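Local coordinates for protein FimX (Pseudomonas aeruginosa PAO1, PDB 3HV8) that carries an EAL-family domain, built as a modified TIM-type barrel, that holds the ligand C2E in a pocket reaching the ends of its strands, at residues Asp46-Leu54 with His103-Leu111. Residues are numbered along the deposited sequence; the frame is centred on the assembly and turned at random.
Sequences DSHENYEVL and HQTKLFVHL. With C2E (9,9'-[(2R,3R,3aS,5S,7aR,9R,10R,10aS,12S,14aR)-3,5,10,12-tetrahydroxy-5,12-dioxidooctahydro-2H,7H-difuro[3,2-d:3',2'-j][1,3,7,9,2,8]tetraoxadiphosphacyclododecine-2,9-diyl]bis(2-amino-1,9-dihydro-6H-purin-6-one)), chain B.
Tyr51 and Leu107 pair side by side, their side chains on the same sheet face, in a parallel strand pairing within the EAL domain's modified TIM barrel, where strand 49-54 lies between 105-110 and the antiparallel strand 33-42. The pattern is textbook parallel: Tyr51 N donates to Lys106 O (2.9 Å), Tyr51 O accepts from Phe108 N, Glu49 continues the alternation through both N and O, and Val53 N bonds Phe108 O. On one face, Tyr51 CB meets Leu107 CD2 and Val53 CG2 meets Leu107 CD1, with helix 80-96 packing against Val53 and Leu107. The other carries Asn50, Lys106, Glu52 and Phe108. Asn50 and Lys106 run side by side; Asn50 ND2 also reaches the Phe108 ring at its edge, with amide and ring planes 83° apart. This buried nitrogen has no hydrogen-bonding partner in the model. The Lys106 chain is extended until it bends at chi3 (-69°), bringing CE over one face of the His48 ring, 4.2 Å from its centroid, a CH-pi contact; NZ itself bonds Gln168. Gln104 OE1 lies over the opposite ring face, while Gln104 NE2 donates to Ser47 OG (2.7 Å). Asp46 OD2 fixes the ring's rotation, its syn lone pair taking His48 ND1 in the ring plane, and also accepts from His48 N in an Asx turn. His103 ND1 gives a bent bond to Glu49 OE1. At the ligand end, Glu52 OE2 takes a weak bond from His110 NE2 (2.8 Å, 124°) and one from Gln142, while OE1 is held by a Lys193 salt bridge and Gln248. C2E C2A sits over the His110 ring centre. A water replaces the next strand-to-strand bond, accepting from His110 N and donating to Val53 O (2.7 Å) and C2E O61.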
loop_
_atom_site.group_PDB
_atom_site.type_symbol
_atom_site.label_atom_id
_atom_site.label_comp_id
_atom_site.label_asym_id
_atom_site.label_seq_id
_atom_site.Cartn_x
_atom_site.Cartn_y
_atom_site.Cartn_z
ATOM N N ASP A 46 15.222 -8.275 7.972
ATOM C CA ASP A 46 15.094 -8.398 6.533
ATOM C C ASP A 46 15.881 -7.327 5.791
ATOM O O ASP A 46 15.977 -6.192 6.248
ATOM C CB ASP A 46 13.632 -8.360 6.120
ATOM C CG ASP A 46 13.443 -8.760 4.692
ATOM O OD1 ASP A 46 13.380 -9.986 4.431
ATOM O OD2 ASP A 46 13.367 -7.866 3.823
ATOM N N SER A 47 16.427 -7.685 4.635
ATOM C CA SER A 47 17.356 -6.802 3.934
ATOM C C SER A 47 16.739 -5.958 2.817
ATOM O O SER A 47 17.418 -5.114 2.237
ATOM C CB SER A 47 18.548 -7.596 3.391
ATOM O OG SER A 47 18.137 -8.516 2.400
ATOM N N HIS A 48 15.464 -6.168 2.508
ATOM C CA HIS A 48 14.821 -5.378 1.464
ATOM C C HIS A 48 14.722 -3.907 1.859
ATOM O O HIS A 48 14.521 -3.582 3.026
ATOM C CB HIS A 48 13.405 -5.899 1.190
ATOM C CG HIS A 48 13.354 -7.253 0.553
ATOM N ND1 HIS A 48 13.232 -8.419 1.282
ATOM C CD2 HIS A 48 13.384 -7.623 -0.750
ATOM C CE1 HIS A 48 13.197 -9.449 0.455
ATOM N NE2 HIS A 48 13.287 -8.993 -0.782
ATOM N N GLU A 49 14.851 -3.025 0.872
ATOM C CA GLU A 49 14.584 -1.605 1.069
ATOM C C GLU A 49 13.166 -1.318 0.594
ATOM O O GLU A 49 12.917 -1.034 -0.588
ATOM C CB GLU A 49 15.610 -0.768 0.305
ATOM C CG GLU A 49 17.029 -1.203 0.627
ATOM C CD GLU A 49 18.089 -0.217 0.194
ATOM O OE1 GLU A 49 17.768 0.716 -0.570
ATOM O OE2 GLU A 49 19.251 -0.384 0.626
ATOM N N ASN A 50 12.227 -1.422 1.520
ATOM C CA ASN A 50 10.815 -1.302 1.173
ATOM C C ASN A 50 10.347 0.147 1.229
ATOM O O ASN A 50 10.648 0.857 2.200
ATOM C CB ASN A 50 9.950 -2.135 2.133
ATOM C CG ASN A 50 10.286 -3.632 2.111
ATOM O OD1 ASN A 50 10.769 -4.185 3.090
ATOM N ND2 ASN A 50 10.019 -4.273 1.000
ATOM N N TYR A 51 9.589 0.587 0.220
ATOM C CA TYR A 51 8.893 1.873 0.296
ATOM C C TYR A 51 7.450 1.732 -0.144
ATOM O O TYR A 51 7.143 0.964 -1.075
ATOM C CB TYR A 51 9.510 2.896 -0.653
ATOM C CG TYR A 51 10.911 3.361 -0.338
ATOM C CD1 TYR A 51 11.129 4.538 0.374
ATOM C CD2 TYR A 51 12.008 2.656 -0.793
ATOM C CE1 TYR A 51 12.411 4.988 0.637
ATOM C CE2 TYR A 51 13.294 3.100 -0.544
ATOM C CZ TYR A 51 13.482 4.267 0.178
ATOM O OH TYR A 51 14.769 4.713 0.423
ATOM N N GLU A 52 6.569 2.482 0.499
ATOM C CA GLU A 52 5.212 2.671 0.004
ATOM C C GLU A 52 5.172 3.848 -0.944
ATOM O O GLU A 52 5.752 4.906 -0.670
ATOM C CB GLU A 52 4.249 2.920 1.167
ATOM C CG GLU A 52 2.810 3.083 0.724
ATOM C CD GLU A 52 1.880 3.374 1.877
ATOM O OE1 GLU A 52 2.359 3.732 2.981
ATOM O OE2 GLU A 52 0.654 3.212 1.693
ATOM N N VAL A 53 4.493 3.654 -2.065
ATOM C CA VAL A 53 4.251 4.704 -3.046
ATOM C C VAL A 53 2.945 5.448 -2.709
ATOM O O VAL A 53 1.908 4.828 -2.457
ATOM C CB VAL A 53 4.150 4.102 -4.457
ATOM C CG1 VAL A 53 3.813 5.169 -5.483
ATOM C CG2 VAL A 53 5.470 3.385 -4.823
ATOM N N LEU A 54 3.017 6.774 -2.672
ATOM C CA LEU A 54 1.857 7.620 -2.399
ATOM C C LEU A 54 1.725 8.670 -3.484
ATOM O O LEU A 54 2.720 9.284 -3.896
ATOM C CB LEU A 54 1.980 8.288 -1.030
ATOM C CG LEU A 54 2.026 7.315 0.152
ATOM C CD1 LEU A 54 2.537 7.990 1.414
ATOM C CD2 LEU A 54 0.672 6.666 0.401
ATOM N N HIS A 103 20.207 -1.895 -5.449
ATOM C CA HIS A 103 19.250 -1.686 -4.369
ATOM C C HIS A 103 18.210 -2.797 -4.340
ATOM O O HIS A 103 17.573 -3.086 -5.357
ATOM C CB HIS A 103 18.544 -0.337 -4.525
ATOM C CG HIS A 103 19.371 0.836 -4.103
ATOM N ND1 HIS A 103 19.607 1.142 -2.779
ATOM C CD2 HIS A 103 20.003 1.788 -4.828
ATOM C CE1 HIS A 103 20.357 2.227 -2.708
ATOM N NE2 HIS A 103 20.612 2.639 -3.937
ATOM N N GLN A 104 18.028 -3.411 -3.176
ATOM C CA GLN A 104 17.027 -4.464 -3.021
ATOM C C GLN A 104 15.650 -3.840 -2.745
ATOM O O GLN A 104 14.996 -4.151 -1.744
ATOM C CB GLN A 104 17.431 -5.427 -1.902
ATOM C CG GLN A 104 16.918 -6.844 -2.109
ATOM C CD GLN A 104 17.199 -7.763 -0.933
ATOM O OE1 GLN A 104 16.808 -8.929 -0.943
ATOM N NE2 GLN A 104 17.872 -7.244 0.086
ATOM N N THR A 105 15.221 -2.967 -3.650
ATOM C CA THR A 105 14.023 -2.157 -3.459
ATOM C C THR A 105 12.755 -2.946 -3.748
ATOM O O THR A 105 12.679 -3.671 -4.735
ATOM C CB THR A 105 14.020 -0.929 -4.399
ATOM O OG1 THR A 105 15.313 -0.310 -4.407
ATOM C CG2 THR A 105 12.970 0.090 -3.962
ATOM N N LYS A 106 11.761 -2.778 -2.885
ATOM C CA LYS A 106 10.425 -3.318 -3.114
ATOM C C LYS A 106 9.446 -2.171 -2.909
ATOM O O LYS A 106 9.598 -1.394 -1.965
ATOM C CB LYS A 106 10.167 -4.444 -2.115
ATOM C CG LYS A 106 8.835 -5.124 -2.246
ATOM C CD LYS A 106 8.723 -6.316 -1.292
ATOM C CE LYS A 106 9.638 -7.455 -1.704
ATOM N NZ LYS A 106 9.204 -8.759 -1.097
ATOM N N LEU A 107 8.456 -2.046 -3.789
ATOM C CA LEU A 107 7.471 -0.962 -3.685
ATOM C C LEU A 107 6.085 -1.499 -3.381
ATOM O O LEU A 107 5.641 -2.468 -4.006
ATOM C CB LEU A 107 7.413 -0.144 -4.971
ATOM C CG LEU A 107 8.662 0.658 -5.338
ATOM C CD1 LEU A 107 8.391 1.462 -6.609
ATOM C CD2 LEU A 107 9.080 1.579 -4.173
ATOM N N PHE A 108 5.421 -0.859 -2.423
ATOM C CA PHE A 108 4.032 -1.137 -2.069
ATOM C C PHE A 108 3.155 -0.131 -2.792
ATOM O O PHE A 108 3.306 1.090 -2.595
ATOM C CB PHE A 108 3.835 -1.004 -0.552
ATOM C CG PHE A 108 4.442 -2.133 0.249
ATOM C CD1 PHE A 108 3.618 -3.025 0.931
ATOM C CD2 PHE A 108 5.811 -2.294 0.329
ATOM C CE1 PHE A 108 4.159 -4.065 1.678
ATOM C CE2 PHE A 108 6.358 -3.336 1.068
ATOM C CZ PHE A 108 5.522 -4.221 1.747
ATOM N N VAL A 109 2.266 -0.626 -3.655
ATOM C CA VAL A 109 1.500 0.232 -4.548
ATOM C C VAL A 109 0.015 0.008 -4.330
ATOM O O VAL A 109 -0.465 -1.130 -4.389
ATOM C CB VAL A 109 1.859 -0.072 -6.024
ATOM C CG1 VAL A 109 0.970 0.725 -6.986
ATOM C CG2 VAL A 109 3.339 0.191 -6.278
ATOM N N HIS A 110 -0.724 1.084 -4.088
ATOM C CA HIS A 110 -2.160 1.014 -3.864
ATOM C C HIS A 110 -2.937 0.672 -5.128
ATOM O O HIS A 110 -2.559 1.084 -6.240
ATOM C CB HIS A 110 -2.671 2.366 -3.369
ATOM C CG HIS A 110 -2.266 2.702 -1.971
ATOM N ND1 HIS A 110 -2.859 2.126 -0.865
ATOM C CD2 HIS A 110 -1.346 3.571 -1.493
ATOM C CE1 HIS A 110 -2.319 2.629 0.230
ATOM N NE2 HIS A 110 -1.394 3.504 -0.123
ATOM N N LEU A 111 -4.028 -0.071 -4.951
ATOM C CA LEU A 111 -5.019 -0.270 -6.006
ATOM C C LEU A 111 -6.372 0.263 -5.551
ATOM O O LEU A 111 -6.826 -0.035 -4.432
ATOM C CB LEU A 111 -5.157 -1.752 -6.349
ATOM C CG LEU A 111 -3.929 -2.380 -6.992
ATOM C CD1 LEU A 111 -4.208 -3.869 -7.230
ATOM C CD2 LEU A 111 -3.517 -1.671 -8.299
HETATM P P1 C2E B . -3.531 5.237 3.450
HETATM O O2P C2E B . -3.476 3.722 3.955
HETATM O O1P C2E B . -4.287 5.988 4.473
HETATM O "O5'" C2E B . -2.118 5.972 3.406
HETATM C "C5'" C2E B . -1.601 6.492 4.646
HETATM C "C4'" C2E B . -1.885 7.995 4.855
HETATM O "O4'" C2E B . -1.255 8.416 6.090
HETATM C "C3'" C2E B . -1.128 8.715 3.746
HETATM O "O3'" C2E B . -1.889 9.855 3.317
HETATM C "C2'" C2E B . 0.224 9.099 4.392
HETATM O "O2'" C2E B . 0.804 10.268 3.844
HETATM C "C1'" C2E B . -0.209 9.342 5.838
HETATM N N9 C2E B . 0.837 9.146 6.831
HETATM C C8 C2E B . 2.024 8.471 6.671
HETATM N N7 C2E B . 2.622 8.351 7.834
HETATM C C5 C2E B . 1.854 8.963 8.784
HETATM C C6 C2E B . 1.996 9.155 10.176
HETATM O O6 C2E B . 2.940 8.697 10.823
HETATM N N1 C2E B . 1.024 9.844 10.791
HETATM C C2 C2E B . -0.048 10.340 10.116
HETATM N N2 C2E B . -1.004 11.029 10.816
HETATM N N3 C2E B . -0.193 10.169 8.823
HETATM C C4 C2E B . 0.730 9.485 8.145
HETATM P P11 C2E B . -2.020 10.087 1.730
HETATM O O21 C2E B . -2.822 11.423 1.511
HETATM O O11 C2E B . -0.700 10.025 1.072
HETATM O O5A C2E B . -2.848 8.835 1.217
HETATM C C5A C2E B . -4.188 8.646 1.693
HETATM C C4A C2E B . -4.862 7.492 0.955
HETATM O O4A C2E B . -4.922 7.797 -0.446
HETATM C C3A C2E B . -4.115 6.159 1.035
HETATM O O3A C2E B . -4.465 5.400 2.186
HETATM C C2A C2E B . -4.691 5.439 -0.186
HETATM O O2A C2E B . -6.022 4.971 0.092
HETATM C C1A C2E B . -4.843 6.594 -1.183
HETATM N N91 C2E B . -3.659 6.640 -2.032
HETATM C C81 C2E B . -2.490 7.318 -1.832
HETATM N N71 C2E B . -1.698 7.085 -2.842
HETATM C C51 C2E B . -2.341 6.310 -3.766
HETATM C C61 C2E B . -2.029 5.778 -5.034
HETATM O O61 C2E B . -0.909 5.871 -5.551
HETATM N N11 C2E B . -3.010 5.050 -5.629
HETATM C C21 C2E B . -4.235 4.837 -5.059
HETATM N N21 C2E B . -5.149 4.056 -5.708
HETATM N N31 C2E B . -4.531 5.301 -3.873
HETATM C C41 C2E B . -3.612 6.039 -3.240
HETATM O O HOH W 1 19.917 -2.834 -1.157
HETATM O O HOH W 2 16.078 1.586 -2.715
HETATM O O HOH W 3 0.495 3.644 -4.490
#